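Local coordinates for protein C-domain type II peptide synthetase (Streptomyces globisporus, PDB 4ZNM) that is a C-domain type II peptide synthetase, a condensation-domain protein of the CoA-dependent acyltransferase clan, at residues Thr290-Ser295 / Ile368-Ala373; Phe310-Pro315 / Thr342-Phe347. All coordinates share one frame; numbering follows the deposited sequence.

In the fold
Both contacts lie in the condensation domain, with centres about 11 Å apart. Along the chain the order is 290-295, 310-315, 342-347, 368-373, so both segments of contact 2 fall between those of contact 1. Strands 288-295 and 312-319 form a two-stranded antiparallel sheet that the contacts share. In contact 1 its first strand meets strand 366-373 of a five-stranded mixed sheet. In contact 2 its second strand meets the loop before helix 347-350. S295 OG lies 2.6 Å from E344 OE2, a probable hydrogen bond that joins the two contacts directly. The small sheet thus connects the larger sheet to the loop 343-346.

Contact 1: residues Thr290-Ser295 / Ile368-Ala373; sequences TVPTFS and ISVFQA
V370 sets its two methyl groups against different rings of strand 288-295. V370 CG2 touches P292 CG at 3.9 Å. V370 CG1 meets the F294 ring obliquely, 3.8 Å from F294 CD2. V370 crosses both side chains at about a right angle. Q372 OE1 also approaches F294 CD2 obliquely. The Q372 amide plane is turned 36° from the ring, with Q372 NE2 3.7 Å from F294 CB. The buried F294 N has no polar partner.

The strands run in roughly the same direction but diverge by 42°. One backbone bond joins them, F371 N to P292 O at 3.1 Å. The next link uses a side chain. T293 OG1 points away from its backbone N (chi1 -166°), which brings it to F371 O. T293 OG1 donates to F371 O at 2.7 Å, from slightly outside the carbonyl plane. A water donates to T293 OG1 at 2.6 Å. This water also donates to F294 O and accepts from A373 N, so it bridges the strands where they spread apart.

Strand 312-319 pairs with the far edge of 290-295. Helix 268-284 covers V291, T293 and A373 through F269, F273 and L280. Its Y276 stacks on F371 and bonds S369 OG. Strand 410-416 packs against V370 and Q372 through L411.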
loop_
_atom_site.group_PDB
_atom_site.type_symbol
_atom_site.label_atom_id
_atom_site.label_comp_id
_atom_site.label_asym_id
_atom_site.label_seq_id
_atom_site.Cartn_x
_atom_site.Cartn_y
_atom_site.Cartn_z
ATOM N N THR A 290 -17.071 -2.967 -11.402
ATOM C CA THR A 290 -16.743 -3.034 -9.994
ATOM C C THR A 290 -15.243 -3.305 -9.819
ATOM O O THR A 290 -14.736 -4.346 -10.234
ATOM C CB THR A 290 -17.549 -4.141 -9.260
ATOM O OG1 THR A 290 -18.953 -3.899 -9.380
ATOM C CG2 THR A 290 -17.186 -4.176 -7.802
ATOM N N VAL A 291 -14.572 -2.373 -9.164
ATOM C CA VAL A 291 -13.120 -2.427 -8.924
ATOM C C VAL A 291 -12.876 -2.084 -7.464
ATOM O O VAL A 291 -13.383 -1.087 -6.968
ATOM C CB VAL A 291 -12.337 -1.474 -9.850
ATOM C CG1 VAL A 291 -10.818 -1.486 -9.510
ATOM C CG2 VAL A 291 -12.527 -1.882 -11.287
ATOM N N PRO A 292 -12.107 -2.910 -6.766
ATOM C CA PRO A 292 -11.839 -2.600 -5.370
ATOM C C PRO A 292 -10.711 -1.594 -5.232
ATOM O O PRO A 292 -9.813 -1.508 -6.091
ATOM C CB PRO A 292 -11.411 -3.955 -4.771
ATOM C CG PRO A 292 -10.925 -4.736 -5.920
ATOM C CD PRO A 292 -11.629 -4.258 -7.133
ATOM N N THR A 293 -10.784 -0.820 -4.162
ATOM C CA THR A 293 -9.667 -0.009 -3.730
ATOM C C THR A 293 -9.310 -0.525 -2.355
ATOM O O THR A 293 -10.001 -1.406 -1.837
ATOM C CB THR A 293 -10.031 1.512 -3.686
ATOM O OG1 THR A 293 -8.834 2.297 -3.577
ATOM C CG2 THR A 293 -10.948 1.829 -2.513
ATOM N N PHE A 294 -8.251 0.024 -1.762
ATOM C CA PHE A 294 -7.998 -0.146 -0.330
ATOM C C PHE A 294 -8.230 1.203 0.310
ATOM O O PHE A 294 -7.604 2.207 -0.072
ATOM C CB PHE A 294 -6.560 -0.599 -0.013
ATOM C CG PHE A 294 -6.319 -2.053 -0.160
ATOM C CD1 PHE A 294 -6.777 -2.944 0.795
ATOM C CD2 PHE A 294 -5.557 -2.530 -1.212
ATOM C CE1 PHE A 294 -6.514 -4.287 0.693
ATOM C CE2 PHE A 294 -5.298 -3.871 -1.344
ATOM C CZ PHE A 294 -5.783 -4.769 -0.394
ATOM N N SER A 295 -9.113 1.251 1.294
ATOM C CA SER A 295 -9.241 2.477 2.054
ATOM C C SER A 295 -8.098 2.535 3.071
ATOM O O SER A 295 -7.444 1.529 3.316
ATOM C CB SER A 295 -10.590 2.534 2.751
ATOM O OG SER A 295 -10.577 1.619 3.834
ATOM N N ILE A 368 -8.155 -10.586 -10.208
ATOM C CA ILE A 368 -8.709 -9.297 -9.925
ATOM C C ILE A 368 -7.589 -8.263 -9.778
ATOM O O ILE A 368 -6.460 -8.586 -9.408
ATOM C CB ILE A 368 -9.594 -9.317 -8.696
ATOM C CG1 ILE A 368 -8.833 -9.751 -7.467
ATOM C CG2 ILE A 368 -10.780 -10.240 -8.912
ATOM C CD1 ILE A 368 -9.184 -8.875 -6.312
ATOM N N SER A 369 -7.937 -7.026 -10.092
ATOM C CA SER A 369 -7.059 -5.903 -9.884
ATOM C C SER A 369 -7.645 -4.948 -8.861
ATOM O O SER A 369 -8.865 -4.855 -8.667
ATOM C CB SER A 369 -6.793 -5.168 -11.197
ATOM O OG SER A 369 -7.897 -4.351 -11.524
ATOM N N VAL A 370 -6.735 -4.275 -8.183
ATOM C CA VAL A 370 -7.043 -3.273 -7.185
ATOM C C VAL A 370 -6.400 -1.945 -7.611
ATOM O O VAL A 370 -5.266 -1.922 -8.081
ATOM C CB VAL A 370 -6.493 -3.688 -5.802
ATOM C CG1 VAL A 370 -6.830 -2.667 -4.761
ATOM C CG2 VAL A 370 -7.041 -5.041 -5.363
ATOM N N PHE A 371 -7.086 -0.847 -7.371
ATOM C CA PHE A 371 -6.559 0.470 -7.707
ATOM C C PHE A 371 -6.618 1.325 -6.450
ATOM O O PHE A 371 -7.695 1.668 -5.993
ATOM C CB PHE A 371 -7.359 1.076 -8.852
ATOM C CG PHE A 371 -6.707 2.287 -9.507
ATOM C CD1 PHE A 371 -6.848 3.546 -8.969
ATOM C CD2 PHE A 371 -5.993 2.145 -10.680
ATOM C CE1 PHE A 371 -6.249 4.656 -9.574
ATOM C CE2 PHE A 371 -5.394 3.244 -11.301
ATOM C CZ PHE A 371 -5.527 4.503 -10.743
ATOM N N GLN A 372 -5.456 1.631 -5.875
ATOM C CA GLN A 372 -5.408 2.299 -4.577
ATOM C C GLN A 372 -4.576 3.549 -4.560
ATOM O O GLN A 372 -3.574 3.650 -5.238
ATOM C CB GLN A 372 -4.858 1.358 -3.488
ATOM C CG GLN A 372 -3.373 1.318 -3.268
ATOM C CD GLN A 372 -3.006 0.582 -1.989
ATOM O OE1 GLN A 372 -2.354 -0.445 -2.035
ATOM N NE2 GLN A 372 -3.414 1.120 -0.842
ATOM N N ALA A 373 -4.983 4.465 -3.701
ATOM C CA ALA A 373 -4.153 5.588 -3.312
ATOM C C ALA A 373 -3.449 5.204 -2.023
ATOM O O ALA A 373 -4.050 4.697 -1.100
ATOM C CB ALA A 373 -5.006 6.863 -3.129
HETATM O O HOH W 1 -7.528 4.127 -2.258
HETATM O O HOH W 2 -4.882 2.712 1.362
#

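Contact 2: residues Phe310-Pro315 / Thr342-Phe347; sequences FINFLP and THELPF
N312 reaches from its strand to the loop 343-346 and the start of helix 347-350, and bonds three residues there. N312 CB passes 3.4 Å from E344 OE2. CG lies anti to the backbone N (chi1 -179°), which carries the amide out toward the loop. N312 OD1 accepts from F347 N at 3.0 Å, in the carbonyl plane and on a lone pair. F347 is the first residue of helix 347-350. N312 ND2 gives two bonds, both close to the amide plane. In one, N312 ND2 donates to E344 OE2 at 2.7 Å, on the anti lone pair of that oxygen. Amide and carboxylate are nearly coplanar, 3° apart. In the other, N312 ND2 donates to L345 O at 3.0 Å and sits above the carbonyl plane. Three bonds therefore hold the amide and fix its rotation. E344 OE2 is also hydrogen-bonded to S295 OG. A water donates to both L345 O and F313 O, adding a second bridge.

Beyond the polar group, F313 turns its ring edge to the face of F347. The ring centroids of F313 and F347 are 4.4 Å apart and the planes lie at 58°. F313 CD2 sits over the centre of the F347 ring. P315 CD touches the F347 ring obliquely, 4.1 Å from F347 CD2.

Strand 288-295 flanks the contact on the N312 to L314 side, with backbone bonds N312 to S295 and L314 to T293. Helix 207-219 packs on L345 through R208, S212, K213 and W216. Helix 22-28 brings F22 to P346 and F26 to the F313 ring.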
loop_
_atom_site.group_PDB
_atom_site.type_symbol
_atom_site.label_atom_id
_atom_site.label_comp_id
_atom_site.label_asym_id
_atom_site.label_seq_id
_atom_site.Cartn_x
_atom_site.Cartn_y
_atom_site.Cartn_z
ATOM N N PHE A 310 -3.949 -1.351 8.742
ATOM C CA PHE A 310 -5.337 -0.934 8.892
ATOM C C PHE A 310 -6.130 -0.980 7.601
ATOM O O PHE A 310 -7.333 -0.785 7.621
ATOM C CB PHE A 310 -5.374 0.515 9.437
ATOM C CG PHE A 310 -5.029 0.618 10.892
ATOM C CD1 PHE A 310 -3.751 0.355 11.334
ATOM C CD2 PHE A 310 -5.978 1.007 11.814
ATOM C CE1 PHE A 310 -3.426 0.460 12.674
ATOM C CE2 PHE A 310 -5.659 1.108 13.148
ATOM C CZ PHE A 310 -4.388 0.829 13.581
ATOM N N ILE A 311 -5.463 -1.153 6.464
ATOM C CA ILE A 311 -6.123 -0.880 5.197
ATOM C C ILE A 311 -7.273 -1.872 4.975
ATOM O O ILE A 311 -7.260 -2.987 5.510
ATOM C CB ILE A 311 -5.136 -0.898 4.026
ATOM C CG1 ILE A 311 -4.380 -2.221 3.958
ATOM C CG2 ILE A 311 -4.190 0.318 4.125
ATOM C CD1 ILE A 311 -3.407 -2.289 2.763
ATOM N N ASN A 312 -8.259 -1.460 4.188
ATOM C CA ASN A 312 -9.491 -2.253 4.036
ATOM C C ASN A 312 -9.939 -2.305 2.563
ATOM O O ASN A 312 -10.072 -1.300 1.890
ATOM C CB ASN A 312 -10.579 -1.674 4.927
ATOM C CG ASN A 312 -11.872 -2.451 4.858
ATOM O OD1 ASN A 312 -11.883 -3.696 4.909
ATOM N ND2 ASN A 312 -12.972 -1.724 4.739
ATOM N N PHE A 313 -10.081 -3.523 2.074
ATOM C CA PHE A 313 -10.542 -3.829 0.720
ATOM C C PHE A 313 -11.975 -3.320 0.570
ATOM O O PHE A 313 -12.844 -3.680 1.361
ATOM C CB PHE A 313 -10.422 -5.356 0.545
ATOM C CG PHE A 313 -10.601 -5.879 -0.847
ATOM C CD1 PHE A 313 -9.505 -6.072 -1.682
ATOM C CD2 PHE A 313 -11.869 -6.267 -1.291
ATOM C CE1 PHE A 313 -9.654 -6.632 -2.943
ATOM C CE2 PHE A 313 -12.032 -6.822 -2.549
ATOM C CZ PHE A 313 -10.913 -7.009 -3.373
ATOM N N LEU A 314 -12.204 -2.442 -0.400
ATOM C CA LEU A 314 -13.440 -1.672 -0.474
ATOM C C LEU A 314 -13.973 -1.659 -1.917
ATOM O O LEU A 314 -13.386 -1.026 -2.800
ATOM C CB LEU A 314 -13.201 -0.244 0.011
ATOM C CG LEU A 314 -14.395 0.711 -0.063
ATOM C CD1 LEU A 314 -15.519 0.237 0.859
ATOM C CD2 LEU A 314 -13.987 2.157 0.248
ATOM N N PRO A 315 -15.071 -2.375 -2.176
ATOM C CA PRO A 315 -15.475 -2.460 -3.588
ATOM C C PRO A 315 -16.240 -1.228 -4.064
ATOM O O PRO A 315 -17.147 -0.743 -3.386
ATOM C CB PRO A 315 -16.344 -3.718 -3.629
ATOM C CG PRO A 315 -16.759 -3.969 -2.221
ATOM C CD PRO A 315 -15.712 -3.399 -1.339
ATOM N N THR A 342 -19.216 6.065 3.350
ATOM C CA THR A 342 -20.278 6.220 4.355
ATOM C C THR A 342 -20.657 4.875 4.947
ATOM O O THR A 342 -20.876 4.743 6.154
ATOM C CB THR A 342 -21.533 6.868 3.760
ATOM O OG1 THR A 342 -21.235 8.223 3.442
ATOM C CG2 THR A 342 -22.719 6.824 4.745
ATOM N N HIS A 343 -20.717 3.864 4.091
ATOM C CA HIS A 343 -21.174 2.550 4.536
ATOM C C HIS A 343 -20.051 1.563 4.675
ATOM O O HIS A 343 -20.283 0.353 4.677
ATOM C CB HIS A 343 -22.206 1.992 3.570
ATOM C CG HIS A 343 -23.459 2.803 3.507
ATOM N ND1 HIS A 343 -24.410 2.775 4.505
ATOM C CD2 HIS A 343 -23.924 3.655 2.562
ATOM C CE1 HIS A 343 -25.415 3.573 4.173
ATOM N NE2 HIS A 343 -25.149 4.113 2.997
ATOM N N GLU A 344 -18.834 2.067 4.817
ATOM C CA GLU A 344 -17.687 1.170 4.773
ATOM C C GLU A 344 -17.787 0.083 5.839
ATOM O O GLU A 344 -18.083 0.347 7.007
ATOM C CB GLU A 344 -16.365 1.927 4.945
ATOM C CG GLU A 344 -15.181 0.984 4.896
ATOM C CD GLU A 344 -13.788 1.660 4.912
ATOM O OE1 GLU A 344 -13.720 2.901 4.890
ATOM O OE2 GLU A 344 -12.765 0.920 4.970
ATOM N N LEU A 345 -17.472 -1.138 5.418
ATOM C CA LEU A 345 -17.356 -2.268 6.337
ATOM C C LEU A 345 -16.061 -3.049 6.157
ATOM O O LEU A 345 -15.549 -3.153 5.035
ATOM C CB LEU A 345 -18.529 -3.231 6.129
ATOM C CG LEU A 345 -19.948 -2.741 6.459
ATOM C CD1 LEU A 345 -20.931 -3.816 6.063
ATOM C CD2 LEU A 345 -20.087 -2.403 7.946
ATOM N N PRO A 346 -15.564 -3.656 7.243
ATOM C CA PRO A 346 -14.444 -4.585 7.062
ATOM C C PRO A 346 -14.824 -5.667 6.066
ATOM O O PRO A 346 -15.849 -6.346 6.259
ATOM C CB PRO A 346 -14.221 -5.177 8.460
ATOM C CG PRO A 346 -15.124 -4.414 9.388
ATOM C CD PRO A 346 -16.178 -3.783 8.576
ATOM N N PHE A 347 -14.004 -5.841 5.032
ATOM C CA PHE A 347 -14.379 -6.695 3.924
ATOM C C PHE A 347 -14.694 -8.136 4.351
ATOM O O PHE A 347 -15.581 -8.755 3.784
ATOM C CB PHE A 347 -13.281 -6.702 2.854
ATOM C CG PHE A 347 -13.698 -7.378 1.573
ATOM C CD1 PHE A 347 -13.150 -8.577 1.198
ATOM C CD2 PHE A 347 -14.651 -6.809 0.752
ATOM C CE1 PHE A 347 -13.531 -9.206 0.008
ATOM C CE2 PHE A 347 -15.027 -7.429 -0.431
ATOM C CZ PHE A 347 -14.468 -8.627 -0.794
HETATM O O HOH W 3 -15.358 -3.661 2.443
#